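Local structure of biofilm-associated surface protein (Staphylococcus aureus, 7C7U) at residues 387-395 and 405-413; 263-273 and 324-333. The protein is a cell wall-anchored surface protein that binds calcium ions and takes part in staphylococcal biofilm formation, probably acting as a switch for functional amyloid assembly. All blocks are in the same frame, centred on the assembly; numbering follows the deposited sequence.

Interaction 1: residues 387-395 and 405-413; sequences LQDYDKDGL and LSDAENEDT. With CA (calcium ion), chain D; CA (calcium ion), chain E; CA (calcium ion), chain F.
Asp391 and Asp393 join 387-395 to 405-413 through calcium, a metal-mediated contact between the loop after strand 381-388 and the loop after helix 397-404. Each carboxylate bridges two ions; in Asp391, CG lies between the backbone N and the carbonyl carbon (chi1 54°), which sets the carboxylate between them. OD1 of Asp391 binds the first calcium at 2.4 Å, beside Asp389, Asp393 and the carbonyl of Leu395, in the DxDxDG pattern of an EF-hand-like loop. Asp391 OD2 (2.5 Å) and Asp393 OD2 bind the second calcium, which also takes Asp407 O and Asn410 O from the facing loop. Asp391 OD2 and Asn410 O come within 2.9 Å of each other, a closeness between acceptors that their common cation probably offsets. Gly394 N holds Asp389, donating to the syn lone pair of its OD2 at 2.7 Å. A water on the first calcium adds a bridge to Ala408 O. CG of Glu409 lies over one face of the Tyr390 ring, toward its rim, 4.2 Å from the centroid. Asp412 leads on to the next calcium. The contact sits between the end of strand 381-388 and helices 397-404 and 420-427, whose Glu400 completes the first site and, with Asp420, the second.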
loop_
_atom_site.group_PDB
_atom_site.type_symbol
_atom_site.label_atom_id
_atom_site.label_comp_id
_atom_site.label_asym_id
_atom_site.label_seq_id
_atom_site.Cartn_x
_atom_site.Cartn_y
_atom_site.Cartn_z
ATOM N N LEU A 387 8.099 -5.107 -0.415
ATOM C CA LEU A 387 6.974 -5.276 0.498
ATOM C C LEU A 387 7.192 -4.462 1.766
ATOM O O LEU A 387 8.307 -4.393 2.298
ATOM C CB LEU A 387 6.792 -6.750 0.848
ATOM C CG LEU A 387 6.421 -7.654 -0.311
ATOM C CD1 LEU A 387 6.088 -9.059 0.171
ATOM C CD2 LEU A 387 5.263 -7.037 -1.111
ATOM N N GLN A 388 6.109 -3.872 2.271
ATOM C CA GLN A 388 6.195 -2.977 3.414
ATOM C C GLN A 388 4.964 -3.132 4.300
ATOM O O GLN A 388 3.853 -3.316 3.799
ATOM C CB GLN A 388 6.332 -1.541 2.918
ATOM C CG GLN A 388 6.864 -0.563 3.901
ATOM C CD GLN A 388 7.293 0.722 3.225
ATOM O OE1 GLN A 388 8.284 0.750 2.492
ATOM N NE2 GLN A 388 6.520 1.783 3.427
ATOM N N ASP A 389 5.174 -3.093 5.620
ATOM C CA ASP A 389 4.088 -3.064 6.623
ATOM C C ASP A 389 4.438 -1.886 7.516
ATOM O O ASP A 389 4.975 -2.067 8.613
ATOM C CB ASP A 389 4.002 -4.390 7.382
ATOM C CG ASP A 389 2.826 -4.443 8.397
ATOM O OD1 ASP A 389 2.061 -3.482 8.498
ATOM O OD2 ASP A 389 2.698 -5.478 9.066
ATOM N N TYR A 390 4.165 -0.681 7.013
ATOM C CA TYR A 390 4.706 0.521 7.632
ATOM C C TYR A 390 4.386 0.579 9.125
ATOM O O TYR A 390 5.242 0.953 9.938
ATOM C CB TYR A 390 4.168 1.757 6.913
ATOM C CG TYR A 390 4.755 3.055 7.431
ATOM C CD1 TYR A 390 4.320 3.617 8.634
ATOM C CD2 TYR A 390 5.761 3.710 6.724
ATOM C CE1 TYR A 390 4.868 4.799 9.108
ATOM C CE2 TYR A 390 6.316 4.889 7.190
ATOM C CZ TYR A 390 5.864 5.430 8.381
ATOM O OH TYR A 390 6.417 6.603 8.842
ATOM N N ASP A 391 3.176 0.170 9.506
ATOM C CA ASP A 391 2.731 0.272 10.889
ATOM C C ASP A 391 2.783 -1.052 11.646
ATOM O O ASP A 391 2.246 -1.136 12.759
ATOM C CB ASP A 391 1.313 0.843 10.923
ATOM C CG ASP A 391 0.341 0.067 10.053
ATOM O OD1 ASP A 391 0.594 -1.119 9.767
ATOM O OD2 ASP A 391 -0.707 0.634 9.680
ATOM N N LYS A 392 3.395 -2.084 11.072
ATOM C CA LYS A 392 3.580 -3.375 11.739
ATOM C C LYS A 392 2.274 -3.899 12.356
ATOM O O LYS A 392 2.240 -4.354 13.500
ATOM C CB LYS A 392 4.684 -3.270 12.807
ATOM C CG LYS A 392 6.006 -2.621 12.302
ATOM C CD LYS A 392 7.098 -2.545 13.381
ATOM C CE LYS A 392 7.889 -3.830 13.618
ATOM N NZ LYS A 392 7.648 -4.895 12.635
ATOM N N ASP A 393 1.186 -3.847 11.588
ATOM C CA ASP A 393 -0.063 -4.476 12.021
ATOM C C ASP A 393 -0.349 -5.796 11.307
ATOM O O ASP A 393 -1.437 -6.361 11.478
ATOM C CB ASP A 393 -1.257 -3.527 11.838
ATOM C CG ASP A 393 -1.521 -3.165 10.395
ATOM O OD1 ASP A 393 -0.955 -3.805 9.483
ATOM O OD2 ASP A 393 -2.314 -2.224 10.164
ATOM N N GLY A 394 0.583 -6.278 10.481
ATOM C CA GLY A 394 0.413 -7.537 9.791
ATOM C C GLY A 394 -0.177 -7.445 8.396
ATOM O O GLY A 394 -0.145 -8.440 7.670
ATOM N N LEU A 395 -0.727 -6.300 8.003
ATOM C CA LEU A 395 -1.296 -6.110 6.669
ATOM C C LEU A 395 -0.356 -5.255 5.828
ATOM O O LEU A 395 -0.120 -4.089 6.168
ATOM C CB LEU A 395 -2.652 -5.418 6.743
ATOM C CG LEU A 395 -3.749 -6.080 7.570
ATOM C CD1 LEU A 395 -5.049 -5.271 7.421
ATOM C CD2 LEU A 395 -3.963 -7.523 7.163
ATOM N N LEU A 405 -8.806 -1.286 2.847
ATOM C CA LEU A 405 -9.001 0.161 2.954
ATOM C C LEU A 405 -8.629 0.720 4.320
ATOM O O LEU A 405 -8.852 1.911 4.580
ATOM C CB LEU A 405 -10.439 0.576 2.603
ATOM C CG LEU A 405 -11.000 -0.070 1.345
ATOM C CD1 LEU A 405 -12.410 0.432 1.060
ATOM C CD2 LEU A 405 -10.066 0.214 0.172
ATOM N N SER A 406 -8.051 -0.094 5.197
ATOM C CA SER A 406 -7.526 0.433 6.436
ATOM C C SER A 406 -6.336 1.351 6.155
ATOM O O SER A 406 -5.759 1.361 5.063
ATOM C CB SER A 406 -7.127 -0.709 7.366
ATOM O OG SER A 406 -6.539 -1.780 6.647
ATOM N N ASP A 407 -5.964 2.121 7.172
ATOM C CA ASP A 407 -4.839 3.037 7.067
ATOM C C ASP A 407 -3.535 2.244 7.138
ATOM O O ASP A 407 -3.343 1.442 8.060
ATOM C CB ASP A 407 -4.932 4.080 8.188
ATOM C CG ASP A 407 -3.894 5.194 8.069
ATOM O OD1 ASP A 407 -2.921 5.067 7.289
ATOM O OD2 ASP A 407 -4.054 6.205 8.784
ATOM N N ALA A 408 -2.660 2.439 6.134
ATOM C CA ALA A 408 -1.354 1.773 6.080
ATOM C C ALA A 408 -0.334 2.347 7.064
ATOM O O ALA A 408 0.716 1.723 7.270
ATOM C CB ALA A 408 -0.778 1.839 4.661
ATOM N N GLU A 409 -0.597 3.521 7.652
ATOM C CA GLU A 409 0.293 4.160 8.621
ATOM C C GLU A 409 -0.363 4.322 9.998
ATOM O O GLU A 409 -0.039 5.252 10.737
ATOM C CB GLU A 409 0.773 5.518 8.105
ATOM C CG GLU A 409 1.479 5.479 6.750
ATOM C CD GLU A 409 0.635 6.080 5.632
ATOM O OE1 GLU A 409 -0.581 5.794 5.580
ATOM O OE2 GLU A 409 1.185 6.842 4.808
ATOM N N ASN A 410 -1.315 3.456 10.335
ATOM C CA ASN A 410 -1.908 3.414 11.675
ATOM C C ASN A 410 -2.269 1.969 11.966
ATOM O O ASN A 410 -3.073 1.380 11.248
ATOM C CB ASN A 410 -3.145 4.311 11.783
ATOM C CG ASN A 410 -3.732 4.368 13.213
ATOM O OD1 ASN A 410 -3.420 3.542 14.073
ATOM N ND2 ASN A 410 -4.590 5.354 13.453
ATOM N N GLU A 411 -1.668 1.385 12.991
ATOM C CA GLU A 411 -1.949 -0.018 13.271
ATOM C C GLU A 411 -3.350 -0.245 13.839
ATOM O O GLU A 411 -3.787 -1.394 13.900
ATOM C CB GLU A 411 -0.882 -0.607 14.213
ATOM C CG GLU A 411 -0.892 -0.118 15.658
ATOM C CD GLU A 411 -0.164 1.199 15.845
ATOM O OE1 GLU A 411 -0.288 1.802 16.933
ATOM O OE2 GLU A 411 0.562 1.614 14.919
ATOM N N ASP A 412 -4.079 0.815 14.213
ATOM C CA ASP A 412 -5.446 0.679 14.782
ATOM C C ASP A 412 -6.271 1.818 14.178
ATOM O O ASP A 412 -6.516 2.841 14.819
ATOM C CB ASP A 412 -5.421 0.714 16.309
ATOM C CG ASP A 412 -6.810 0.554 16.927
ATOM O OD1 ASP A 412 -7.750 0.124 16.216
ATOM O OD2 ASP A 412 -6.951 0.871 18.123
ATOM N N THR A 413 -6.658 1.640 12.906
ATOM C CA THR A 413 -7.230 2.739 12.133
ATOM C C THR A 413 -8.461 3.337 12.791
ATOM O O THR A 413 -8.626 4.564 12.791
ATOM C CB THR A 413 -7.558 2.254 10.719
ATOM O OG1 THR A 413 -6.347 1.866 10.054
ATOM C CG2 THR A 413 -8.302 3.313 9.910
HETATM CA CA CA D . 0.101 -2.442 7.785
HETATM CA CA CA E . -3.014 -0.373 9.374
HETATM CA CA CA F . -9.274 -1.328 15.366
HETATM O O HOH W 1 0.978 -0.546 6.292
#

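Interaction 2: residues 263-273 and 324-333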
loop_
_atom_site.group_PDB
_atom_site.type_symbol
_atom_site.label_atom_id
_atom_site.label_comp_id
_atom_site.label_asym_id
_atom_site.label_seq_id
_atom_site.Cartn_x
_atom_site.Cartn_y
_atom_site.Cartn_z
ATOM N N PRO A 263 9.128 -20.574 0.180
ATOM C CA PRO A 263 8.111 -21.178 1.073
ATOM C C PRO A 263 6.678 -20.738 0.796
ATOM O O PRO A 263 5.734 -21.364 1.304
ATOM C CB PRO A 263 8.553 -20.728 2.475
ATOM C CG PRO A 263 10.010 -20.457 2.356
ATOM C CD PRO A 263 10.207 -19.921 0.946
ATOM N N TYR A 264 6.478 -19.658 0.051
ATOM C CA TYR A 264 5.147 -19.136 -0.205
ATOM C C TYR A 264 4.647 -19.425 -1.606
ATOM O O TYR A 264 3.547 -18.992 -1.950
ATOM C CB TYR A 264 5.129 -17.628 0.048
ATOM C CG TYR A 264 5.657 -17.290 1.407
ATOM C CD1 TYR A 264 4.823 -17.327 2.511
ATOM C CD2 TYR A 264 6.993 -16.975 1.600
ATOM C CE1 TYR A 264 5.298 -17.034 3.769
ATOM C CE2 TYR A 264 7.482 -16.681 2.862
ATOM C CZ TYR A 264 6.617 -16.711 3.941
ATOM O OH TYR A 264 7.063 -16.429 5.200
ATOM N N ILE A 265 5.427 -20.100 -2.444
ATOM C CA ILE A 265 5.041 -20.313 -3.832
ATOM C C ILE A 265 4.449 -21.705 -3.993
ATOM O O ILE A 265 5.090 -22.707 -3.660
ATOM C CB ILE A 265 6.225 -20.099 -4.785
ATOM C CG1 ILE A 265 6.670 -18.637 -4.708
ATOM C CG2 ILE A 265 5.793 -20.478 -6.186
ATOM C CD1 ILE A 265 8.035 -18.357 -5.358
ATOM N N GLU A 266 3.231 -21.759 -4.521
ATOM C CA GLU A 266 2.588 -23.007 -4.915
ATOM C C GLU A 266 2.972 -23.419 -6.331
ATOM O O GLU A 266 3.160 -24.609 -6.602
ATOM C CB GLU A 266 1.064 -22.863 -4.828
ATOM C CG GLU A 266 0.273 -24.098 -5.267
ATOM C CD GLU A 266 0.539 -25.309 -4.373
ATOM O OE1 GLU A 266 1.605 -25.957 -4.527
ATOM O OE2 GLU A 266 -0.315 -25.590 -3.498
ATOM N N GLY A 267 3.093 -22.460 -7.240
ATOM C CA GLY A 267 3.471 -22.784 -8.603
ATOM C C GLY A 267 4.039 -21.579 -9.315
ATOM O O GLY A 267 3.784 -20.430 -8.937
ATOM N N VAL A 268 4.813 -21.860 -10.365
ATOM C CA VAL A 268 5.464 -20.848 -11.194
ATOM C C VAL A 268 5.067 -21.082 -12.643
ATOM O O VAL A 268 5.157 -22.208 -13.138
ATOM C CB VAL A 268 6.995 -20.888 -11.047
ATOM C CG1 VAL A 268 7.646 -19.745 -11.840
ATOM C CG2 VAL A 268 7.388 -20.827 -9.595
ATOM N N GLU A 269 4.631 -20.023 -13.321
ATOM C CA GLU A 269 4.094 -20.131 -14.672
ATOM C C GLU A 269 4.666 -19.039 -15.560
ATOM O O GLU A 269 4.942 -17.928 -15.103
ATOM C CB GLU A 269 2.567 -19.998 -14.683
ATOM C CG GLU A 269 1.853 -20.897 -13.678
ATOM C CD GLU A 269 0.336 -20.737 -13.740
ATOM O OE1 GLU A 269 -0.138 -19.675 -14.205
ATOM O OE2 GLU A 269 -0.375 -21.671 -13.319
ATOM N N LEU A 270 4.763 -19.345 -16.852
ATOM C CA LEU A 270 5.136 -18.372 -17.867
ATOM C C LEU A 270 3.896 -17.918 -18.617
ATOM O O LEU A 270 3.108 -18.744 -19.097
ATOM C CB LEU A 270 6.152 -18.970 -18.844
ATOM C CG LEU A 270 6.729 -18.017 -19.885
ATOM C CD1 LEU A 270 7.679 -17.048 -19.204
ATOM C CD2 LEU A 270 7.467 -18.809 -20.972
ATOM N N HIS A 271 3.733 -16.608 -18.740
ATOM C CA HIS A 271 2.614 -16.044 -19.474
ATOM C C HIS A 271 3.122 -15.222 -20.655
ATOM O O HIS A 271 4.216 -14.645 -20.620
ATOM C CB HIS A 271 1.742 -15.171 -18.564
ATOM C CG HIS A 271 0.904 -15.958 -17.610
ATOM N ND1 HIS A 271 -0.380 -15.586 -17.265
ATOM C CD2 HIS A 271 1.149 -17.117 -16.958
ATOM C CE1 HIS A 271 -0.881 -16.474 -16.428
ATOM N NE2 HIS A 271 0.026 -17.409 -16.217
ATOM N N GLN A 272 2.313 -15.169 -21.707
ATOM C CA GLN A 272 2.630 -14.270 -22.799
ATOM C C GLN A 272 2.127 -12.880 -22.457
ATOM O O GLN A 272 1.098 -12.714 -21.799
ATOM C CB GLN A 272 2.035 -14.763 -24.117
ATOM C CG GLN A 272 3.000 -15.665 -24.870
ATOM C CD GLN A 272 2.672 -15.788 -26.347
ATOM O OE1 GLN A 272 1.676 -15.241 -26.817
ATOM N NE2 GLN A 272 3.524 -16.499 -27.092
ATOM N N TYR A 273 2.870 -11.878 -22.900
ATOM C CA TYR A 273 2.734 -10.538 -22.352
ATOM C C TYR A 273 2.899 -9.472 -23.426
ATOM O O TYR A 273 3.859 -9.510 -24.202
ATOM C CB TYR A 273 3.773 -10.346 -21.239
ATOM C CG TYR A 273 3.615 -9.074 -20.453
ATOM C CD1 TYR A 273 4.713 -8.472 -19.857
ATOM C CD2 TYR A 273 2.359 -8.503 -20.262
ATOM C CE1 TYR A 273 4.586 -7.311 -19.144
ATOM C CE2 TYR A 273 2.215 -7.340 -19.530
ATOM C CZ TYR A 273 3.332 -6.748 -18.971
ATOM O OH TYR A 273 3.213 -5.585 -18.247
ATOM N N GLY A 324 7.739 -8.274 -24.118
ATOM C CA GLY A 324 7.343 -8.492 -22.731
ATOM C C GLY A 324 7.385 -9.976 -22.399
ATOM O O GLY A 324 7.047 -10.813 -23.237
ATOM N N VAL A 325 7.832 -10.291 -21.186
ATOM C CA VAL A 325 7.821 -11.654 -20.663
ATOM C C VAL A 325 7.264 -11.601 -19.242
ATOM O O VAL A 325 7.694 -10.768 -18.438
ATOM C CB VAL A 325 9.223 -12.296 -20.672
ATOM C CG1 VAL A 325 9.131 -13.740 -20.249
ATOM C CG2 VAL A 325 9.849 -12.224 -22.082
ATOM N N ARG A 326 6.296 -12.458 -18.936
ATOM C CA ARG A 326 5.681 -12.466 -17.607
ATOM C C ARG A 326 5.924 -13.791 -16.908
ATOM O O ARG A 326 5.602 -14.859 -17.447
ATOM C CB ARG A 326 4.183 -12.199 -17.678
ATOM C CG ARG A 326 3.467 -12.434 -16.328
ATOM C CD ARG A 326 2.039 -11.877 -16.370
ATOM N NE ARG A 326 2.040 -10.424 -16.201
ATOM C CZ ARG A 326 0.964 -9.649 -16.260
ATOM N NH1 ARG A 326 -0.230 -10.187 -16.507
ATOM N NH2 ARG A 326 1.086 -8.337 -16.078
ATOM N N VAL A 327 6.447 -13.728 -15.693
ATOM C CA VAL A 327 6.520 -14.887 -14.815
ATOM C C VAL A 327 5.501 -14.684 -13.701
ATOM O O VAL A 327 5.439 -13.602 -13.108
ATOM C CB VAL A 327 7.933 -15.087 -14.251
ATOM C CG1 VAL A 327 7.956 -16.263 -13.258
ATOM C CG2 VAL A 327 8.918 -15.353 -15.400
ATOM N N VAL A 328 4.714 -15.716 -13.417
ATOM C CA VAL A 328 3.656 -15.651 -12.400
ATOM C C VAL A 328 4.004 -16.588 -11.254
ATOM O O VAL A 328 4.219 -17.788 -11.468
ATOM C CB VAL A 328 2.285 -16.005 -12.990
ATOM C CG1 VAL A 328 1.177 -15.920 -11.871
ATOM C CG2 VAL A 328 1.949 -15.077 -14.152
ATOM N N LEU A 329 4.033 -16.054 -10.034
ATOM C CA LEU A 329 4.237 -16.854 -8.832
ATOM C C LEU A 329 2.891 -16.923 -8.119
ATOM O O LEU A 329 2.400 -15.900 -7.636
ATOM C CB LEU A 329 5.287 -16.235 -7.918
ATOM C CG LEU A 329 6.544 -15.611 -8.506
ATOM C CD1 LEU A 329 7.312 -15.012 -7.343
ATOM C CD2 LEU A 329 7.370 -16.653 -9.274
ATOM N N LYS A 330 2.302 -18.115 -8.069
ATOM C CA LYS A 330 1.038 -18.323 -7.379
ATOM C C LYS A 330 1.314 -18.574 -5.899
ATOM O O LYS A 330 2.014 -19.530 -5.545
ATOM C CB LYS A 330 0.287 -19.497 -8.007
ATOM C CG LYS A 330 -0.364 -19.165 -9.332
ATOM C CD LYS A 330 -1.409 -20.206 -9.740
ATOM C CE LYS A 330 -2.164 -19.756 -10.988
ATOM N NZ LYS A 330 -3.134 -20.763 -11.509
ATOM N N LEU A 331 0.783 -17.714 -5.036
ATOM C CA LEU A 331 0.988 -17.888 -3.600
ATOM C C LEU A 331 0.188 -19.076 -3.077
ATOM O O LEU A 331 -0.866 -19.431 -3.611
ATOM C CB LEU A 331 0.588 -16.626 -2.837
ATOM C CG LEU A 331 1.436 -15.407 -3.173
ATOM C CD1 LEU A 331 0.907 -14.173 -2.478
ATOM C CD2 LEU A 331 2.914 -15.658 -2.834
ATOM N N ASN A 332 0.700 -19.687 -2.009
ATOM C CA ASN A 332 0.014 -20.794 -1.356
ATOM C C ASN A 332 -0.671 -20.375 -0.057
ATOM O O ASN A 332 -1.250 -21.227 0.619
ATOM C CB ASN A 332 0.990 -21.959 -1.094
ATOM C CG ASN A 332 2.161 -21.579 -0.202
ATOM O OD1 ASN A 332 2.102 -20.615 0.553
ATOM N ND2 ASN A 332 3.248 -22.347 -0.295
ATOM N N LYS A 333 -0.636 -19.086 0.279
ATOM C CA LYS A 333 -1.264 -18.509 1.462
ATOM C C LYS A 333 -1.223 -16.999 1.284
ATOM O O LYS A 333 -0.586 -16.488 0.359
ATOM C CB LYS A 333 -0.560 -18.929 2.752
ATOM C CG LYS A 333 0.854 -18.349 2.922
ATOM C CD LYS A 333 1.599 -19.023 4.073
ATOM C CE LYS A 333 1.829 -20.512 3.800
ATOM N NZ LYS A 333 3.266 -20.799 3.439
HETATM O O HOH W 2 3.004 -24.943 -1.603
HETATM O O HOH W 3 -1.462 -12.888 -17.411
HETATM O O HOH W 4 5.753 -9.148 -25.987
HETATM O O HOH W 5 5.716 -12.834 -24.267
#
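Tyr273 swings CG anti to its backbone N (chi1 -172°) and Arg326 does likewise before bending at chi3 (-78°), which lays the guanidinium over the tyrosine ring. The planes are 26° apart and Arg326 CZ sits 4.6 Å from the centroid of the Tyr273 ring, an off-centre cation-pi stack. The cation is also gripped by Asp232 and by the carbonyls of Lys283 and Asn284. On the face that carries Arg326, Val328 CG2 stands over the centre of the His271 ring, 3.6 Å from its centroid. In the plane of that ring His271 NE2 donates to Glu269 OE1 at 3.0 Å, a nearly straight bond that fixes the imidazole's rotation. Glu269 OE2 pairs mainly with Lys290 and makes a weaker, long salt bridge to Lys330 NZ (3.4 Å). The other face is apolar: Val268 CG1 meets Val327 CG1 at 3.8 Å, and Leu270 CD1 reaches Val325, with Tyr253 and Ile257 of strand 252-257 packed beyond. Backbone bonds join 265-272 and 323-331, neighbouring inner strands of a five-stranded antiparallel sheet, up to a classic beta bulge, where Glu266 and Gly267 both face Lys330. Past it, Asn332 ND2 donates to Pro263 O at 3.1 Å. One face therefore buries hydrocarbon against a second sheet, whereas the other carries a charge network in which Glu269, between two lysines and a histidine donor, is probably stabilised as the carboxylate.

Going from the N terminus, interaction 2 comes first: strand 265-272 runs out, the chain passes through strands 290-294 and 301-305, and strand 323-331 returns beside it, closing a loop of 50 intervening residues. The chain then passes through strand 359-369 of the neighbouring four-stranded sheet and then 381-388, at whose end interaction 1 opens. That contact closes a much shorter loop, nine residues that are almost all helix 397-404. The two are in series, neither nested nor crossed, with centres about 26 Å apart and nearest atoms about 8 Å apart. Interaction 2 ties together inner strands of the five-stranded sheet; interaction 1 opens the row of four calcium ions that leads toward the C-terminal sheets.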